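Local atomic coordinates of uncharacterized protein (PDB entry 4JPQ), a protein that is of unknown function but probably binds carbohydrate through a family 9-like carbohydrate-binding fold. Residues A[96-108]-A[114-126]. Residues are numbered along the deposited sequence; the frame is centred on the assembly and turned at random.
Sequences PEGDDRYYNFECN and LIQGGAVNERRPT. With SO4 (sulfate ion), chain G.
Asn104 OD1 takes two hydrogen bonds from one guanidinium, with Arg124 NH2 at 2.6 Å and NH1 at 2.9 Å, both from the same face of the amide. All three donor nitrogens of Arg124 are engaged in the guanidinium plane: NH2 also gives a nearly straight bond (178°) to Tyr102 O, and NE reaches Gly118 O at 3.1 Å. Both of these carbonyls are already paired in the sheet, since Tyr102 and Gly118 exchange backbone N-H...O bonds, and Tyr102 N and Arg124 NE meet Gly118 O from opposite faces of its plane. The guanidinium lies flat on the ring of Tyr102, planes 5° apart, an off-centre cation-pi stack that the bend of the arginine chain at chi3 (51°) makes possible; the phenol OH beyond bonds to His209. With an alanine in place of Arg124, Asn104 OD1 is likely to be left without these two donors, and the Tyr102 ring without its stacked cation. The framework is an antiparallel beta hairpin of strands 102-108 and 113-118 within the region assigned to carbohydrate-binding family 9, and strand 89-95 pairs with the other edge of 102-108. Asn104 turns its ND2 to Gln116 OE1 (2.8 Å) and to Glu106 OE2 (3.0 Å), which fixes the amide's rotation. On the reverse side of the hairpin, Ile115 sets CG2 over a face of the Phe105 ring, 4.2 Å from its centroid. In the type I turn Ala119-Glu122, Glu122 OE2 receives Ala119 N at 3.2 Å and lies 3.5 Å from Arg101 NH1, well out of the guanidinium plane, a salt bridge of charges alone.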
loop_
_atom_site.group_PDB
_atom_site.type_symbol
_atom_site.label_atom_id
_atom_site.label_comp_id
_atom_site.label_asym_id
_atom_site.label_seq_id
_atom_site.Cartn_x
_atom_site.Cartn_y
_atom_site.Cartn_z
ATOM N N PRO A 96 0.284 -3.695 13.380
ATOM C CA PRO A 96 -0.236 -2.598 14.183
ATOM C C PRO A 96 -0.086 -2.633 15.709
ATOM O O PRO A 96 -0.374 -1.598 16.332
ATOM C CB PRO A 96 -1.715 -2.663 13.833
ATOM C CG PRO A 96 -1.968 -4.140 13.800
ATOM C CD PRO A 96 -0.685 -4.804 13.373
ATOM N N GLU A 97 0.341 -3.751 16.306
ATOM C CA GLU A 97 0.370 -3.854 17.775
ATOM C C GLU A 97 1.726 -4.288 18.348
ATOM O O GLU A 97 1.794 -4.638 19.526
ATOM C CB GLU A 97 -0.726 -4.860 18.222
ATOM C CG GLU A 97 -1.640 -4.461 19.402
ATOM C CD GLU A 97 -2.929 -3.760 18.944
ATOM O OE1 GLU A 97 -2.896 -2.539 18.654
ATOM O OE2 GLU A 97 -3.992 -4.430 18.904
ATOM N N GLY A 98 2.791 -4.249 17.547
ATOM C CA GLY A 98 4.105 -4.715 17.986
ATOM C C GLY A 98 4.222 -6.216 18.265
ATOM O O GLY A 98 5.145 -6.631 18.973
ATOM N N ASP A 99 3.276 -7.020 17.761
ATOM C CA ASP A 99 3.317 -8.491 17.862
ATOM C C ASP A 99 3.777 -8.967 16.483
ATOM O O ASP A 99 4.025 -8.137 15.591
ATOM C CB ASP A 99 1.971 -9.109 18.309
ATOM C CG ASP A 99 0.844 -8.947 17.284
ATOM O OD1 ASP A 99 0.779 -7.904 16.583
ATOM O OD2 ASP A 99 0.001 -9.863 17.212
ATOM N N ASP A 100 3.898 -10.280 16.304
ATOM C CA ASP A 100 4.396 -10.830 15.028
ATOM C C ASP A 100 3.404 -10.846 13.875
ATOM O O ASP A 100 3.821 -11.026 12.729
ATOM C CB ASP A 100 5.003 -12.218 15.238
ATOM C CG ASP A 100 6.243 -12.185 16.128
ATOM O OD1 ASP A 100 6.799 -11.090 16.390
ATOM O OD2 ASP A 100 6.677 -13.271 16.554
ATOM N N ARG A 101 2.116 -10.662 14.159
ATOM C CA ARG A 101 1.117 -10.613 13.105
ATOM C C ARG A 101 1.233 -9.303 12.319
ATOM O O ARG A 101 1.499 -8.234 12.894
ATOM C CB ARG A 101 -0.299 -10.726 13.657
ATOM C CG ARG A 101 -0.664 -12.077 14.242
ATOM C CD ARG A 101 -2.190 -12.051 14.486
ATOM N NE ARG A 101 -2.732 -12.975 15.497
ATOM C CZ ARG A 101 -3.297 -14.174 15.274
ATOM N NH1 ARG A 101 -3.404 -14.716 14.047
ATOM N NH2 ARG A 101 -3.756 -14.871 16.324
ATOM N N TYR A 102 1.065 -9.406 11.003
ATOM C CA TYR A 102 1.090 -8.240 10.096
ATOM C C TYR A 102 0.056 -8.442 8.997
ATOM O O TYR A 102 -0.469 -9.559 8.822
ATOM C CB TYR A 102 2.484 -8.002 9.473
ATOM C CG TYR A 102 2.876 -9.007 8.427
ATOM C CD1 TYR A 102 3.394 -10.264 8.781
ATOM C CD2 TYR A 102 2.711 -8.723 7.068
ATOM C CE1 TYR A 102 3.737 -11.207 7.807
ATOM C CE2 TYR A 102 3.036 -9.662 6.087
ATOM C CZ TYR A 102 3.555 -10.890 6.456
ATOM O OH TYR A 102 3.877 -11.790 5.482
ATOM N N TYR A 103 -0.188 -7.356 8.268
ATOM C CA TYR A 103 -1.133 -7.316 7.169
ATOM C C TYR A 103 -0.464 -6.793 5.910
ATOM O O TYR A 103 0.473 -6.009 5.992
ATOM C CB TYR A 103 -2.268 -6.365 7.510
ATOM C CG TYR A 103 -3.089 -6.780 8.695
ATOM C CD1 TYR A 103 -2.717 -6.424 9.994
ATOM C CD2 TYR A 103 -4.268 -7.515 8.524
ATOM C CE1 TYR A 103 -3.496 -6.789 11.092
ATOM C CE2 TYR A 103 -5.054 -7.884 9.610
ATOM C CZ TYR A 103 -4.669 -7.520 10.891
ATOM O OH TYR A 103 -5.436 -7.879 11.972
ATOM N N ASN A 104 -0.949 -7.237 4.757
ATOM C CA ASN A 104 -0.477 -6.737 3.462
ATOM C C ASN A 104 -1.687 -6.336 2.620
ATOM O O ASN A 104 -2.591 -7.147 2.403
ATOM C CB ASN A 104 0.417 -7.738 2.709
ATOM C CG ASN A 104 -0.233 -9.087 2.511
ATOM O OD1 ASN A 104 -0.690 -9.680 3.464
ATOM N ND2 ASN A 104 -0.286 -9.572 1.273
ATOM N N PHE A 105 -1.702 -5.072 2.200
ATOM C CA PHE A 105 -2.747 -4.502 1.370
ATOM C C PHE A 105 -2.099 -4.276 0.018
ATOM O O PHE A 105 -1.269 -3.382 -0.109
ATOM C CB PHE A 105 -3.235 -3.171 1.952
ATOM C CG PHE A 105 -3.870 -3.297 3.300
ATOM C CD1 PHE A 105 -3.086 -3.316 4.445
ATOM C CD2 PHE A 105 -5.250 -3.362 3.431
ATOM C CE1 PHE A 105 -3.670 -3.414 5.694
ATOM C CE2 PHE A 105 -5.838 -3.467 4.686
ATOM C CZ PHE A 105 -5.051 -3.491 5.814
ATOM N N GLU A 106 -2.452 -5.101 -0.966
ATOM C CA GLU A 106 -1.899 -5.006 -2.315
ATOM C C GLU A 106 -3.053 -4.628 -3.224
ATOM O O GLU A 106 -4.089 -5.290 -3.208
ATOM C CB GLU A 106 -1.268 -6.340 -2.715
ATOM C CG GLU A 106 -0.216 -6.833 -1.719
ATOM C CD GLU A 106 0.506 -8.107 -2.130
ATOM O OE1 GLU A 106 0.471 -8.487 -3.309
ATOM O OE2 GLU A 106 1.138 -8.736 -1.256
ATOM N N CYS A 107 -2.876 -3.566 -4.008
ATOM C CA CYS A 107 -3.942 -3.047 -4.875
ATOM C C CYS A 107 -3.420 -2.753 -6.281
ATOM O O CYS A 107 -2.416 -2.035 -6.425
ATOM C CB CYS A 107 -4.489 -1.781 -4.232
ATOM S SG CYS A 107 -6.123 -1.319 -4.808
ATOM N N ASN A 108 -4.035 -3.345 -7.312
ATOM C CA ASN A 108 -3.587 -3.065 -8.695
ATOM C C ASN A 108 -4.129 -1.726 -9.148
ATOM O O ASN A 108 -5.055 -1.181 -8.522
ATOM C CB ASN A 108 -3.869 -4.198 -9.710
ATOM C CG ASN A 108 -5.347 -4.399 -10.053
ATOM O OD1 ASN A 108 -6.220 -3.610 -9.707
ATOM N ND2 ASN A 108 -5.620 -5.479 -10.785
ATOM N N LEU A 114 -6.142 -6.983 -2.651
ATOM C CA LEU A 114 -5.814 -8.213 -1.934
ATOM C C LEU A 114 -5.390 -7.809 -0.521
ATOM O O LEU A 114 -4.599 -6.854 -0.358
ATOM C CB LEU A 114 -4.645 -8.934 -2.596
ATOM C CG LEU A 114 -3.944 -10.070 -1.827
ATOM C CD1 LEU A 114 -4.825 -11.296 -1.766
ATOM C CD2 LEU A 114 -2.611 -10.417 -2.461
ATOM N N ILE A 115 -5.913 -8.529 0.474
ATOM C CA ILE A 115 -5.520 -8.350 1.870
ATOM C C ILE A 115 -5.300 -9.720 2.492
ATOM O O ILE A 115 -6.142 -10.597 2.336
ATOM C CB ILE A 115 -6.575 -7.652 2.761
ATOM C CG1 ILE A 115 -7.116 -6.371 2.142
ATOM C CG2 ILE A 115 -5.966 -7.316 4.131
ATOM C CD1 ILE A 115 -8.271 -5.761 2.924
ATOM N N GLN A 116 -4.174 -9.896 3.176
ATOM C CA GLN A 116 -3.965 -11.079 4.006
ATOM C C GLN A 116 -3.547 -10.597 5.388
ATOM O O GLN A 116 -3.159 -9.426 5.564
ATOM C CB GLN A 116 -2.905 -12.009 3.467
ATOM C CG GLN A 116 -3.133 -12.619 2.103
ATOM C CD GLN A 116 -1.805 -13.039 1.495
ATOM O OE1 GLN A 116 -1.096 -12.233 0.868
ATOM N NE2 GLN A 116 -1.441 -14.284 1.712
ATOM N N GLY A 117 -3.648 -11.500 6.356
ATOM C CA GLY A 117 -3.288 -11.227 7.755
ATOM C C GLY A 117 -2.666 -12.442 8.419
ATOM O O GLY A 117 -3.017 -13.574 8.090
ATOM N N GLY A 118 -1.726 -12.209 9.333
ATOM C CA GLY A 118 -1.067 -13.301 10.083
ATOM C C GLY A 118 0.426 -13.129 10.229
ATOM O O GLY A 118 1.002 -12.150 9.738
ATOM N N ALA A 119 1.027 -14.078 10.950
ATOM C CA ALA A 119 2.479 -14.118 11.190
ATOM C C ALA A 119 3.177 -14.808 10.022
ATOM O O ALA A 119 2.545 -15.539 9.253
ATOM C CB ALA A 119 2.785 -14.854 12.493
ATOM N N VAL A 120 4.480 -14.564 9.886
ATOM C CA VAL A 120 5.285 -15.215 8.829
ATOM C C VAL A 120 5.310 -16.748 8.907
ATOM O O VAL A 120 5.447 -17.404 7.878
ATOM C CB VAL A 120 6.756 -14.707 8.779
ATOM C CG1 VAL A 120 6.802 -13.238 8.413
ATOM C CG2 VAL A 120 7.523 -14.957 10.075
ATOM N N ASN A 121 5.168 -17.289 10.125
ATOM C CA ASN A 121 5.235 -18.730 10.391
ATOM C C ASN A 121 3.946 -19.562 10.253
ATOM O O ASN A 121 3.921 -20.748 10.630
ATOM C CB ASN A 121 5.890 -18.946 11.764
ATOM C CG ASN A 121 7.313 -18.418 11.817
ATOM O OD1 ASN A 121 8.060 -18.477 10.839
ATOM N ND2 ASN A 121 7.703 -17.921 12.976
ATOM N N GLU A 122 2.897 -18.960 9.699
ATOM C CA GLU A 122 1.621 -19.641 9.456
ATOM C C GLU A 122 1.049 -19.226 8.104
ATOM O O GLU A 122 1.474 -18.206 7.538
ATOM C CB GLU A 122 0.617 -19.291 10.575
ATOM C CG GLU A 122 0.196 -17.804 10.655
ATOM C CD GLU A 122 -0.700 -17.476 11.841
ATOM O OE1 GLU A 122 -1.109 -18.413 12.579
ATOM O OE2 GLU A 122 -0.988 -16.268 12.050
ATOM N N ARG A 123 0.079 -20.007 7.612
ATOM C CA ARG A 123 -0.698 -19.644 6.414
ATOM C C ARG A 123 -1.400 -18.353 6.823
ATOM O O ARG A 123 -2.059 -18.309 7.866
ATOM C CB ARG A 123 -1.718 -20.736 5.999
ATOM C CG ARG A 123 -2.906 -20.251 5.158
ATOM C CD ARG A 123 -3.638 -21.370 4.443
ATOM N NE ARG A 123 -3.020 -21.709 3.146
ATOM C CZ ARG A 123 -3.377 -21.249 1.930
ATOM N NH1 ARG A 123 -4.396 -20.387 1.768
ATOM N NH2 ARG A 123 -2.702 -21.673 0.840
ATOM N N ARG A 124 -1.178 -17.291 6.056
ATOM C CA ARG A 124 -1.764 -15.991 6.345
ATOM C C ARG A 124 -3.048 -15.892 5.532
ATOM O O ARG A 124 -2.979 -15.619 4.337
ATOM C CB ARG A 124 -0.774 -14.891 5.991
ATOM C CG ARG A 124 0.481 -14.943 6.854
ATOM C CD ARG A 124 1.447 -13.800 6.611
ATOM N NE ARG A 124 0.794 -12.491 6.679
ATOM C CZ ARG A 124 0.352 -11.776 5.638
ATOM N NH1 ARG A 124 0.465 -12.207 4.366
ATOM N NH2 ARG A 124 -0.228 -10.599 5.880
ATOM N N PRO A 125 -4.229 -16.115 6.170
ATOM C CA PRO A 125 -5.445 -16.104 5.365
ATOM C C PRO A 125 -5.777 -14.778 4.696
ATOM O O PRO A 125 -5.351 -13.710 5.123
ATOM C CB PRO A 125 -6.545 -16.501 6.362
ATOM C CG PRO A 125 -5.994 -16.153 7.678
ATOM C CD PRO A 125 -4.549 -16.498 7.558
ATOM N N THR A 126 -6.536 -14.913 3.623
ATOM C CA THR A 126 -6.999 -13.815 2.822
ATOM C C THR A 126 -8.225 -13.225 3.559
ATOM O O THR A 126 -8.913 -13.934 4.288
ATOM C CB THR A 126 -7.284 -14.328 1.383
ATOM O OG1 THR A 126 -7.017 -13.291 0.453
ATOM C CG2 THR A 126 -8.720 -14.925 1.192
HETATM S S SO4 G . -7.348 -18.739 2.446
HETATM O O1 SO4 G . -6.242 -18.993 3.409
HETATM O O2 SO4 G . -7.774 -20.052 1.927
HETATM O O3 SO4 G . -8.495 -18.055 3.096
HETATM O O4 SO4 G . -6.914 -17.908 1.299
HETATM O O HOH W 1 1.128 -11.850 -1.652
#